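PDB 4CN9: proximal thread matrix protein 1 from Mytilus galloprovincialis, which binds zinc ions and probably collagen as a matrix protein of the mussel byssus, and carries two von Willebrand factor type A domains. Local coordinates for residues A319-K322 and G323-K327. Sequence-based numbering, arbitrary orientation.
Sequences ADIK and GAIDK
I321 and I325 meet one turn apart on the helix of residues 318-327, on the face turned to the sheet of the second von Willebrand factor type A domain. I325 can be followed outward. Its CB lies 3.5 Å from O of K322. The next atom, CG1, stands anti to its own carbonyl carbon (chi1 -75°), which carries that branch back along the helix until CG1 of I325 is 3.5 Å from O of I321. At the tip, CD1 of I325 continues past the same carbonyl and ends 4.1 Å from CG2 of I321, where the two side chains cross obliquely. The branched, apolar chain suits this buried place because its surroundings are apolar too: I325 packs on M280 of helix 272-285, V299 and F310, I321 on V284 and F297, and A324 on Y315 and F310, so this face joins the amphipathic helix to the sheet.

Beneath these side chains, O of I321 accepts a hydrogen bond from N of I325 at 3.0 Å, with the donor tilted 17° from the carbonyl plane. Likewise the N-H groups of G323, A324 and D326 bond to the carbonyls of A319, D320 and K322, each four residues earlier. A324 is buried as well, and its single CB, small enough to sit close to the backbone, lies 3.3 Å from O of D320.

The polar edge is built differently. K322, its chain bent at chi3 (-64°), sends NZ to a salt bridge with D285, while the carboxylate of D326 pairs with K281 and also takes a hydrogen bond from Q274, all three partners lying on helix 272-285. Dispersion forces inside, with these ion pairs to the neighbouring helix at the border, probably fix helix 318-327 in both position and rotation.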
loop_
_atom_site.group_PDB
_atom_site.type_symbol
_atom_site.label_atom_id
_atom_site.label_comp_id
_atom_site.label_asym_id
_atom_site.label_seq_id
_atom_site.Cartn_x
_atom_site.Cartn_y
_atom_site.Cartn_z
ATOM N N ALA A 319 -27.659 9.162 -9.990
ATOM C CA ALA A 319 -28.471 8.803 -11.139
ATOM C C ALA A 319 -27.794 9.246 -12.434
ATOM O O ALA A 319 -27.756 8.491 -13.403
ATOM C CB ALA A 319 -29.871 9.399 -11.024
ATOM N N ASP A 320 -27.258 10.463 -12.454
ATOM C CA ASP A 320 -26.552 10.952 -13.644
ATOM C C ASP A 320 -25.265 10.146 -13.900
ATOM O O ASP A 320 -24.953 9.787 -15.029
ATOM C CB ASP A 320 -26.185 12.429 -13.499
ATOM C CG ASP A 320 -27.387 13.363 -13.627
ATOM O OD1 ASP A 320 -28.412 12.959 -14.223
ATOM O OD2 ASP A 320 -27.288 14.505 -13.118
ATOM N N ILE A 321 -24.507 9.881 -12.848
ATOM C CA ILE A 321 -23.271 9.120 -13.002
ATOM C C ILE A 321 -23.559 7.725 -13.552
ATOM O O ILE A 321 -22.942 7.292 -14.525
ATOM C CB ILE A 321 -22.501 9.046 -11.685
ATOM C CG1 ILE A 321 -21.993 10.432 -11.330
ATOM C CG2 ILE A 321 -21.339 8.046 -11.801
ATOM C CD1 ILE A 321 -21.536 10.576 -9.913
ATOM N N LYS A 322 -24.527 7.036 -12.962
ATOM C CA LYS A 322 -24.866 5.694 -13.424
ATOM C C LYS A 322 -25.413 5.675 -14.850
ATOM O O LYS A 322 -25.080 4.794 -15.620
ATOM C CB LYS A 322 -25.849 5.038 -12.455
ATOM C CG LYS A 322 -25.260 4.898 -11.070
ATOM C CD LYS A 322 -26.142 4.087 -10.130
ATOM C CE LYS A 322 -27.469 4.731 -9.861
ATOM N NZ LYS A 322 -28.325 3.783 -9.091
ATOM N N GLY A 323 -26.257 6.639 -15.199
ATOM C CA GLY A 323 -26.768 6.724 -16.555
ATOM C C GLY A 323 -25.663 7.050 -17.551
ATOM O O GLY A 323 -25.699 6.600 -18.689
ATOM N N ALA A 324 -24.671 7.830 -17.129
ATOM C CA ALA A 324 -23.549 8.138 -18.017
ATOM C C ALA A 324 -22.706 6.888 -18.273
ATOM O O ALA A 324 -22.255 6.640 -19.404
ATOM C CB ALA A 324 -22.697 9.257 -17.435
ATOM N N ILE A 325 -22.498 6.095 -17.227
ATOM C CA ILE A 325 -21.767 4.837 -17.375
ATOM C C ILE A 325 -22.467 3.932 -18.390
ATOM O O ILE A 325 -21.831 3.322 -19.259
ATOM C CB ILE A 325 -21.638 4.120 -16.013
ATOM C CG1 ILE A 325 -20.575 4.834 -15.164
ATOM C CG2 ILE A 325 -21.271 2.665 -16.204
ATOM C CD1 ILE A 325 -20.619 4.489 -13.714
ATOM N N ASP A 326 -23.791 3.893 -18.313
ATOM C CA ASP A 326 -24.579 3.006 -19.161
ATOM C C ASP A 326 -24.592 3.388 -20.641
ATOM O O ASP A 326 -24.776 2.527 -21.507
ATOM C CB ASP A 326 -26.006 2.928 -18.632
ATOM C CG ASP A 326 -26.211 1.753 -17.697
ATOM O OD1 ASP A 326 -25.404 0.807 -17.753
ATOM O OD2 ASP A 326 -27.166 1.782 -16.905
ATOM N N LYS A 327 -24.405 4.672 -20.925
ATOM C CA LYS A 327 -24.365 5.165 -22.295
ATOM C C LYS A 327 -23.052 4.869 -23.026
ATOM O O LYS A 327 -22.969 5.004 -24.247
ATOM C CB LYS A 327 -24.610 6.681 -22.311
ATOM C CG LYS A 327 -26.067 7.083 -22.163
ATOM C CD LYS A 327 -26.255 8.592 -22.323
ATOM C CE LYS A 327 -27.353 9.107 -21.399
ATOM N NZ LYS A 327 -27.457 10.597 -21.396
#